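Local atomic coordinates of ferric iron-binding protein HitA (Pseudomonas aeruginosa PAO1, PDB entry 6IWF), a protein that binds ferric iron, probably as the solute-binding component of an iron uptake system, and is linked to gallium internalization in this bacterium. Residues 174-179 and 191-196; 182-187 and 203-208. All blocks are in the same frame, centred on the assembly; numbering follows the deposited sequence.

Contact 1 (174-179 and 191-196); sequences TNNVTA and ALINNY
A179 and A191 bring helix 176-184 down onto strand 190-194, within the periplasmic-binding-protein fold. The two elements belong to a beta-alpha-beta crossover: the helix lies between the parallel strands 171-172 and 190-194, which flank strand 134-136. The dry, closely packed end of the contact is made by the two small alanines, whose CA atoms come within 6.4 Å. A179 CB meets A191 CB at 4.3 Å, and the same A191 methyl lies 4.1 Å from the carbonyl oxygen A179 O. Both residues are buried, and no hydrogen bond passes directly between the helix and the strand here. V183 and M180, further along the helix, continue this apolar layer over A191 and I193. One turn back the contact becomes polar and wet. N176 sends its amide past the branched end of I193 in the opposite direction, and N176 OD1 comes to 4.0 Å from I193 CG2. The methyl reaches that place because chi1 of I193 is 57°: CG1 is set between the backbone N and the carbonyl carbon, while CG2 lies opposite the carbonyl carbon. Beyond N176 the helix start faces outward. N175 holds the N-cap, its OD1 accepting weak bonds from V177 N at 2.7 Å and T178 N at 3.3 Å. The partly exposed N176 also touches Y197, which with Y196, H12 and E60 forms the Fe(3+) site; no iron is bound to this chain, and Y196 OH is hydrogen-bonded to E60. On this wetter side one water bridges the two segments, donating to N176 OD1 at 3.2 Å and accepting from the backbone N-H of N194 at 3.0 Å.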
loop_
_atom_site.group_PDB
_atom_site.type_symbol
_atom_site.label_atom_id
_atom_site.label_comp_id
_atom_site.label_asym_id
_atom_site.label_seq_id
_atom_site.Cartn_x
_atom_site.Cartn_y
_atom_site.Cartn_z
ATOM N N THR A 174 2.253 5.469 16.063
ATOM C CA THR A 174 2.680 6.354 14.993
ATOM C C THR A 174 3.417 5.618 13.889
ATOM O O THR A 174 3.762 6.235 12.877
ATOM C CB THR A 174 3.550 7.492 15.552
ATOM O OG1 THR A 174 4.691 6.944 16.206
ATOM C CG2 THR A 174 2.760 8.314 16.572
ATOM N N ASN A 175 3.612 4.304 14.028
ATOM C CA ASN A 175 4.459 3.542 13.123
ATOM C C ASN A 175 3.923 2.117 13.042
ATOM O O ASN A 175 3.619 1.521 14.077
ATOM C CB ASN A 175 5.908 3.553 13.646
ATOM C CG ASN A 175 6.884 2.939 12.681
ATOM O OD1 ASN A 175 6.860 1.734 12.446
ATOM N ND2 ASN A 175 7.766 3.767 12.118
ATOM N N ASN A 176 3.832 1.564 11.825
ATOM C CA ASN A 176 3.292 0.210 11.700
ATOM C C ASN A 176 4.226 -0.823 12.321
ATOM O O ASN A 176 3.761 -1.809 12.908
ATOM C CB ASN A 176 3.028 -0.147 10.233
ATOM C CG ASN A 176 1.842 0.583 9.647
ATOM O OD1 ASN A 176 0.697 0.350 10.033
ATOM N ND2 ASN A 176 2.109 1.457 8.679
ATOM N N VAL A 177 5.546 -0.639 12.181
ATOM C CA VAL A 177 6.470 -1.627 12.734
ATOM C C VAL A 177 6.381 -1.635 14.253
ATOM O O VAL A 177 6.427 -2.695 14.890
ATOM C CB VAL A 177 7.911 -1.365 12.251
ATOM C CG1 VAL A 177 8.875 -2.385 12.882
ATOM C CG2 VAL A 177 7.980 -1.426 10.735
ATOM N N THR A 178 6.221 -0.455 14.855
ATOM C CA THR A 178 6.013 -0.367 16.298
ATOM C C THR A 178 4.739 -1.086 16.742
ATOM O O THR A 178 4.746 -1.805 17.749
ATOM C CB THR A 178 5.969 1.101 16.715
ATOM O OG1 THR A 178 7.164 1.757 16.256
ATOM C CG2 THR A 178 5.876 1.215 18.222
ATOM N N ALA A 179 3.635 -0.887 16.018
ATOM C CA ALA A 179 2.388 -1.577 16.356
ATOM C C ALA A 179 2.530 -3.094 16.218
ATOM O O ALA A 179 2.007 -3.857 17.050
ATOM C CB ALA A 179 1.252 -1.065 15.465
ATOM N N ALA A 191 -3.586 -5.642 16.326
ATOM C CA ALA A 191 -3.345 -4.391 15.616
ATOM C C ALA A 191 -3.829 -4.505 14.180
ATOM O O ALA A 191 -3.728 -5.572 13.566
ATOM C CB ALA A 191 -1.856 -4.001 15.629
ATOM N N LEU A 192 -4.343 -3.388 13.664
ATOM C CA LEU A 192 -4.783 -3.260 12.280
ATOM C C LEU A 192 -3.593 -2.823 11.439
ATOM O O LEU A 192 -3.056 -1.734 11.656
ATOM C CB LEU A 192 -5.902 -2.224 12.194
ATOM C CG LEU A 192 -7.182 -2.540 12.967
ATOM C CD1 LEU A 192 -8.107 -1.349 12.931
ATOM C CD2 LEU A 192 -7.855 -3.772 12.337
ATOM N N ILE A 193 -3.165 -3.668 10.494
ATOM C CA ILE A 193 -1.952 -3.428 9.710
ATOM C C ILE A 193 -2.090 -4.102 8.353
ATOM O O ILE A 193 -2.978 -4.917 8.127
ATOM C CB ILE A 193 -0.672 -3.970 10.395
ATOM C CG1 ILE A 193 -0.822 -5.471 10.668
ATOM C CG2 ILE A 193 -0.325 -3.196 11.654
ATOM C CD1 ILE A 193 0.507 -6.194 10.786
ATOM N N ASN A 194 -1.198 -3.749 7.429
ATOM C CA ASN A 194 -1.079 -4.502 6.194
ATOM C C ASN A 194 -0.287 -5.781 6.429
ATOM O O ASN A 194 0.564 -5.860 7.324
ATOM C CB ASN A 194 -0.403 -3.654 5.126
ATOM C CG ASN A 194 -1.391 -2.794 4.367
ATOM O OD1 ASN A 194 -2.558 -3.174 4.189
ATOM N ND2 ASN A 194 -0.931 -1.647 3.896
ATOM N N ASN A 195 -0.553 -6.781 5.587
ATOM C CA ASN A 195 -0.040 -8.121 5.864
ATOM C C ASN A 195 1.480 -8.166 5.889
ATOM O O ASN A 195 2.062 -8.962 6.639
ATOM C CB ASN A 195 -0.575 -9.099 4.812
ATOM C CG ASN A 195 0.037 -8.863 3.454
ATOM O OD1 ASN A 195 -0.248 -7.862 2.790
ATOM N ND2 ASN A 195 0.911 -9.777 3.034
ATOM N N TYR A 196 2.150 -7.328 5.087
ATOM C CA TYR A 196 3.569 -7.583 4.850
ATOM C C TYR A 196 4.442 -7.250 6.058
ATOM O O TYR A 196 5.575 -7.742 6.128
ATOM C CB TYR A 196 4.041 -6.824 3.600
ATOM C CG TYR A 196 3.811 -5.343 3.639
ATOM C CD1 TYR A 196 4.658 -4.516 4.371
ATOM C CD2 TYR A 196 2.763 -4.757 2.940
ATOM C CE1 TYR A 196 4.462 -3.146 4.412
ATOM C CE2 TYR A 196 2.561 -3.377 2.980
ATOM C CZ TYR A 196 3.416 -2.584 3.725
ATOM O OH TYR A 196 3.237 -1.212 3.781
HETATM O O HOH W 1 -0.781 -0.733 7.366
#

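Contact 2 (182-187 and 203-208); sequences AVENGE and KEKGEL
E184 lays its carboxylate across L208, the two side chains crossing at about a right angle. The glutamate leaves the last turn of helix 176-184 with CG anti to the backbone N (chi1 175°), then bends at chi2 (67°), and this kink delivers the flat end to the leucine. E184 CD sits 3.6 Å from L208 CD2, E184 OE1 lies 3.5 Å from L208 CB, and E184 OE2 is 3.5 Å from L208 CA. These are van der Waals contacts; the charge is met just beyond, where OE2 accepts from the backbone N of N209 and OE1 is hydrogen-bonded to the hydroxyl of S210. Two bonds from consecutive residues thus hold the buried carboxylate and fix its rotation. L208 in turn rests on W198 and K202 of helix 196-205.

K205 comes toward E184 from the opposite direction. Its aliphatic chain runs extended to CD, then bends at chi3 (55°) and again at chi4, which brings NZ to the glutamate methylene: K205 NZ is 3.9 Å from E184 CG. K205 NZ stays 4.3 Å from E184 OE2, beyond a salt bridge, though the opposite charges probably attract. On the exposed side, N185 OD1 stands 4.1 Å from K205 NZ, a loose approach without a hydrogen bond. G206, with positive phi, turns the chain out of helix 196-205 and leads it back to L208. The facing helix ends in a Schellman motif: E187 N bonds to A182 O at 2.8 Å, G186 N bonds to V183 O at 3.2 Å, and G186, at positive phi, is the C-prime residue.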
loop_
_atom_site.group_PDB
_atom_site.type_symbol
_atom_site.label_atom_id
_atom_site.label_comp_id
_atom_site.label_asym_id
_atom_site.label_seq_id
_atom_site.Cartn_x
_atom_site.Cartn_y
_atom_site.Cartn_z
ATOM N N ALA A 182 4.542 -4.389 18.990
ATOM C CA ALA A 182 3.781 -4.327 20.236
ATOM C C ALA A 182 2.853 -5.531 20.380
ATOM O O ALA A 182 2.671 -6.051 21.486
ATOM C CB ALA A 182 2.983 -3.026 20.321
ATOM N N VAL A 183 2.255 -5.992 19.277
ATOM C CA VAL A 183 1.488 -7.237 19.336
ATOM C C VAL A 183 2.410 -8.406 19.639
ATOM O O VAL A 183 2.111 -9.254 20.489
ATOM C CB VAL A 183 0.718 -7.473 18.027
ATOM C CG1 VAL A 183 -0.010 -8.830 18.083
ATOM C CG2 VAL A 183 -0.262 -6.350 17.776
ATOM N N GLU A 184 3.538 -8.476 18.925
ATOM C CA GLU A 184 4.457 -9.591 19.092
ATOM C C GLU A 184 5.017 -9.652 20.505
ATOM O O GLU A 184 5.250 -10.746 21.031
ATOM C CB GLU A 184 5.590 -9.477 18.067
ATOM C CG GLU A 184 6.673 -10.529 18.223
ATOM C CD GLU A 184 6.173 -11.923 17.898
ATOM O OE1 GLU A 184 5.158 -12.038 17.169
ATOM O OE2 GLU A 184 6.796 -12.909 18.359
ATOM N N ASN A 185 5.215 -8.493 21.140
ATOM C CA ASN A 185 5.811 -8.398 22.468
ATOM C C ASN A 185 4.782 -8.344 23.590
ATOM O O ASN A 185 5.151 -8.079 24.740
ATOM C CB ASN A 185 6.716 -7.167 22.550
ATOM C CG ASN A 185 7.998 -7.333 21.760
ATOM O OD1 ASN A 185 8.509 -8.447 21.610
ATOM N ND2 ASN A 185 8.532 -6.225 21.256
ATOM N N GLY A 186 3.511 -8.574 23.288
ATOM C CA GLY A 186 2.508 -8.656 24.330
ATOM C C GLY A 186 2.072 -7.339 24.924
ATOM O O GLY A 186 1.492 -7.325 26.014
ATOM N N GLU A 187 2.324 -6.223 24.248
ATOM C CA GLU A 187 1.916 -4.932 24.791
ATOM C C GLU A 187 0.482 -4.576 24.429
ATOM O O GLU A 187 -0.181 -3.842 25.171
ATOM C CB GLU A 187 2.858 -3.838 24.300
ATOM C CG GLU A 187 4.256 -3.961 24.873
ATOM C CD GLU A 187 5.304 -3.509 23.891
ATOM O OE1 GLU A 187 6.387 -4.134 23.840
ATOM O OE2 GLU A 187 5.026 -2.529 23.164
ATOM N N LYS A 203 10.861 -12.636 9.094
ATOM C CA LYS A 203 12.168 -12.802 8.462
ATOM C C LYS A 203 13.299 -12.388 9.399
ATOM O O LYS A 203 14.364 -13.017 9.411
ATOM C CB LYS A 203 12.218 -11.997 7.157
ATOM C CG LYS A 203 13.535 -12.122 6.394
ATOM C CD LYS A 203 13.385 -11.665 4.947
ATOM C CE LYS A 203 13.464 -10.142 4.826
ATOM N NZ LYS A 203 12.170 -9.452 5.129
ATOM N N GLU A 204 13.074 -11.363 10.219
ATOM C CA GLU A 204 14.122 -10.873 11.107
ATOM C C GLU A 204 14.275 -11.751 12.346
ATOM O O GLU A 204 15.402 -12.032 12.771
ATOM C CB GLU A 204 13.825 -9.425 11.504
ATOM C CG GLU A 204 14.735 -8.850 12.586
ATOM C CD GLU A 204 14.468 -7.371 12.844
ATOM O OE1 GLU A 204 13.326 -7.021 13.228
ATOM O OE2 GLU A 204 15.402 -6.555 12.663
ATOM N N LYS A 205 13.165 -12.204 12.934
ATOM C CA LYS A 205 13.209 -12.917 14.209
ATOM C C LYS A 205 13.186 -14.434 14.067
ATOM O O LYS A 205 13.533 -15.132 15.028
ATOM C CB LYS A 205 12.039 -12.487 15.105
ATOM C CG LYS A 205 12.088 -11.037 15.546
ATOM C CD LYS A 205 10.898 -10.676 16.426
ATOM C CE LYS A 205 10.774 -11.597 17.637
ATOM N NZ LYS A 205 10.551 -10.819 18.892
ATOM N N GLY A 206 12.789 -14.958 12.907
ATOM C CA GLY A 206 12.746 -16.391 12.684
ATOM C C GLY A 206 11.372 -17.006 12.876
ATOM O O GLY A 206 10.735 -17.447 11.911
ATOM N N GLU A 207 10.912 -17.055 14.124
ATOM C CA GLU A 207 9.590 -17.564 14.460
ATOM C C GLU A 207 8.875 -16.531 15.311
ATOM O O GLU A 207 9.493 -15.893 16.163
ATOM C CB GLU A 207 9.673 -18.902 15.210
ATOM C CG GLU A 207 9.970 -20.086 14.309
ATOM C CD GLU A 207 9.046 -20.138 13.097
ATOM O OE1 GLU A 207 7.809 -20.046 13.276
ATOM O OE2 GLU A 207 9.559 -20.274 11.963
ATOM N N LEU A 208 7.580 -16.349 15.070
ATOM C CA LEU A 208 6.809 -15.330 15.771
ATOM C C LEU A 208 5.770 -15.949 16.699
ATOM O O LEU A 208 5.252 -17.044 16.451
ATOM C CB LEU A 208 6.100 -14.392 14.786
ATOM C CG LEU A 208 6.996 -13.451 13.973
ATOM C CD1 LEU A 208 6.148 -12.457 13.185
ATOM C CD2 LEU A 208 8.006 -12.726 14.866
#

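Both contacts use helix 176-184: contact 1 takes its N-terminal part and contact 2 its C-terminal end, their centres 12 Å apart. Along the chain the segments alternate, 174-179, 182-187, 191-196, 203-208: one helix supplies both first segments, and strand 190-194 and then helix 196-205 supply the second ones. The helix therefore packs against the strand near its start and against the end of helix 196-205 and the loop that follows it. The contacts meet where V183 CG2 lies 3.6 Å from A191 CB. The centre of contact 2 is about 22 Å from that of the chain, against about 12 Å for contact 1, so the helix runs from the neighbourhood of the iron site toward the surface.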